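Long-range contact in beta-lactamase-related domain-containing protein (Bacteroides dorei DSM 17855, PDB 5TGF), which is probably a serine hydrolase of the beta-lactamase and penicillin-binding protein clan, its substrate not established: residues L267-E272 against Y282-P287. Residues are numbered along the deposited sequence; the frame is centred on the assembly and turned at random.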
loop_
_atom_site.group_PDB
_atom_site.type_symbol
_atom_site.label_atom_id
_atom_site.label_comp_id
_atom_site.label_asym_id
_atom_site.label_seq_id
_atom_site.Cartn_x
_atom_site.Cartn_y
_atom_site.Cartn_z
ATOM N N LEU A 267 3.333 4.685 6.907
ATOM C CA LEU A 267 3.948 5.035 5.621
ATOM C C LEU A 267 3.465 4.091 4.538
ATOM O O LEU A 267 3.753 2.880 4.552
ATOM C CB LEU A 267 5.473 4.977 5.705
ATOM C CG LEU A 267 6.090 5.803 6.840
ATOM C CD1 LEU A 267 7.599 5.568 6.900
ATOM C CD2 LEU A 267 5.837 7.286 6.654
ATOM N N GLY A 268 2.581 4.586 3.687
ATOM C CA GLY A 268 1.983 3.760 2.622
ATOM C C GLY A 268 1.162 2.546 3.052
ATOM O O GLY A 268 1.073 1.599 2.313
ATOM N N GLU A 269 0.586 2.576 4.249
ATOM C CA GLU A 269 -0.149 1.458 4.786
ATOM C C GLU A 269 -1.133 1.941 5.856
ATOM O O GLU A 269 -0.833 2.904 6.625
ATOM C CB GLU A 269 0.810 0.425 5.376
ATOM C CG GLU A 269 1.690 0.941 6.523
ATOM C CD GLU A 269 3.061 0.239 6.571
ATOM O OE1 GLU A 269 3.274 -0.658 7.427
ATOM O OE2 GLU A 269 3.923 0.527 5.678
ATOM N N TRP A 270 -2.288 1.282 5.915
ATOM C CA TRP A 270 -3.308 1.577 6.917
ATOM C C TRP A 270 -3.033 0.814 8.198
ATOM O O TRP A 270 -2.692 -0.400 8.185
ATOM C CB TRP A 270 -4.727 1.185 6.425
ATOM C CG TRP A 270 -5.212 1.912 5.189
ATOM C CD1 TRP A 270 -5.056 1.522 3.877
ATOM C CD2 TRP A 270 -5.970 3.117 5.149
ATOM N NE1 TRP A 270 -5.594 2.459 3.042
ATOM C CE2 TRP A 270 -6.168 3.444 3.799
ATOM C CE3 TRP A 270 -6.411 4.023 6.137
ATOM C CZ2 TRP A 270 -6.819 4.609 3.401
ATOM C CZ3 TRP A 270 -7.095 5.176 5.726
ATOM C CH2 TRP A 270 -7.289 5.455 4.392
ATOM N N ARG A 271 -3.207 1.522 9.302
ATOM C CA ARG A 271 -3.257 0.962 10.638
ATOM C C ARG A 271 -4.691 0.605 11.006
ATOM O O ARG A 271 -5.451 1.437 11.466
ATOM C CB ARG A 271 -2.633 1.956 11.619
ATOM C CG ARG A 271 -1.150 2.234 11.338
ATOM C CD ARG A 271 -0.520 3.359 12.168
ATOM N NE ARG A 271 -1.117 3.553 13.496
ATOM C CZ ARG A 271 -0.587 3.237 14.672
ATOM N NH1 ARG A 271 0.554 2.575 14.794
ATOM N NH2 ARG A 271 -1.266 3.540 15.743
ATOM N N GLU A 272 -5.122 -0.595 10.620
ATOM C CA GLU A 272 -6.544 -0.951 10.699
ATOM C C GLU A 272 -6.978 -1.219 12.153
ATOM O O GLU A 272 -8.056 -0.802 12.557
ATOM C CB GLU A 272 -6.869 -2.192 9.870
ATOM C CG GLU A 272 -6.733 -1.987 8.371
ATOM C CD GLU A 272 -7.266 -3.169 7.565
ATOM O OE1 GLU A 272 -7.253 -4.302 8.063
ATOM O OE2 GLU A 272 -7.608 -2.964 6.397
ATOM N N TYR A 282 -1.685 -3.615 15.342
ATOM C CA TYR A 282 -1.541 -5.062 15.241
ATOM C C TYR A 282 -2.254 -5.651 14.030
ATOM O O TYR A 282 -2.066 -6.828 13.698
ATOM C CB TYR A 282 -1.994 -5.724 16.556
ATOM C CG TYR A 282 -3.448 -5.617 16.914
ATOM C CD1 TYR A 282 -4.385 -6.486 16.384
ATOM C CD2 TYR A 282 -3.885 -4.677 17.839
ATOM C CE1 TYR A 282 -5.724 -6.398 16.717
ATOM C CE2 TYR A 282 -5.231 -4.572 18.177
ATOM C CZ TYR A 282 -6.136 -5.460 17.625
ATOM O OH TYR A 282 -7.458 -5.391 17.935
ATOM N N GLN A 283 -3.001 -4.836 13.316
ATOM C CA GLN A 283 -3.417 -5.206 11.945
ATOM C C GLN A 283 -3.128 -4.047 10.998
ATOM O O GLN A 283 -3.540 -2.901 11.249
ATOM C CB GLN A 283 -4.884 -5.606 11.893
ATOM C CG GLN A 283 -5.271 -6.258 10.556
ATOM C CD GLN A 283 -6.627 -6.949 10.591
ATOM O OE1 GLN A 283 -6.720 -8.095 11.009
ATOM N NE2 GLN A 283 -7.678 -6.251 10.147
ATOM N N ILE A 284 -2.365 -4.345 9.966
ATOM C CA ILE A 284 -1.932 -3.383 8.968
ATOM C C ILE A 284 -2.289 -3.939 7.554
ATOM O O ILE A 284 -2.243 -5.155 7.290
ATOM C CB ILE A 284 -0.404 -3.187 9.085
ATOM C CG1 ILE A 284 -0.050 -2.499 10.423
ATOM C CG2 ILE A 284 0.152 -2.349 7.934
ATOM C CD1 ILE A 284 1.337 -2.830 10.878
ATOM N N SER A 285 -2.662 -3.034 6.650
ATOM C CA SER A 285 -3.074 -3.415 5.311
ATOM C C SER A 285 -2.796 -2.325 4.300
ATOM O O SER A 285 -2.445 -1.184 4.653
ATOM C CB SER A 285 -4.567 -3.697 5.313
ATOM O OG SER A 285 -5.241 -2.442 5.338
ATOM N N SER A 286 -2.943 -2.684 3.018
ATOM C CA SER A 286 -2.898 -1.718 1.909
ATOM C C SER A 286 -3.912 -2.116 0.792
ATOM O O SER A 286 -3.518 -2.569 -0.286
ATOM C CB SER A 286 -1.483 -1.609 1.363
ATOM O OG SER A 286 -1.305 -0.413 0.589
ATOM N N PRO A 287 -5.235 -1.957 1.049
ATOM C CA PRO A 287 -6.212 -2.401 0.066
ATOM C C PRO A 287 -6.192 -1.547 -1.187
ATOM O O PRO A 287 -5.926 -0.363 -1.107
ATOM C CB PRO A 287 -7.560 -2.234 0.777
ATOM C CG PRO A 287 -7.224 -1.960 2.194
ATOM C CD PRO A 287 -5.875 -1.301 2.189
HETATM O O HOH W 1 -4.953 1.958 0.265
#
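The indole of Trp270 turns its edge to 282-287: Ser285 O and Ser286 CA lie near the ring plane, and Pro287 CD comes obliquely to Trp270 CD1 at 3.4 Å. In the plane, at the same rim, a water accepts from Trp270 NE1 (2.9 Å) and donates to Pro287 O, bridging the indole N-H to a carbonyl just past the second strand. Tyr265 meets the indole edge-to-face, and Tyr252 meets it at a steep tilt. Trp270 also touches residues of a probable SxxK active site, and Ser286 OG bonds Ser58 O, tying the chain just past strand 281-285 to the putative nucleophile's backbone. The other flat groups, the Glu272 carboxylate and the Gln283 amide, are turned 59° apart; Gln283 NE2 donates to Glu272 OE1 (2.9 Å), met nearly along its C-O axis but tilted from the amide plane. Ser285 OG donates to Glu272 OE2 at 2.6 Å from above the carboxylate plane, its chi1 of 76° setting the hydroxyl over that group. The backbones of the hairpin 270-274/281-285, at one edge of the six-stranded sheet, pair antiparallel: Trp270 N to Ser285 O (2.8 Å), Ser285 N to Trp270 O (3.0 Å), and a weak bond from Glu272 N to Gln283 O. On the face of Ile284 and Arg271, Ile284 CG2 lies 3.6 Å from Glu269 OE1. Tyr293 and Tyr252 hydroxyls also bond OE1 and OE2 of Glu272, respectively; two polar partners per oxygen probably help keep this buried carboxylate ionised.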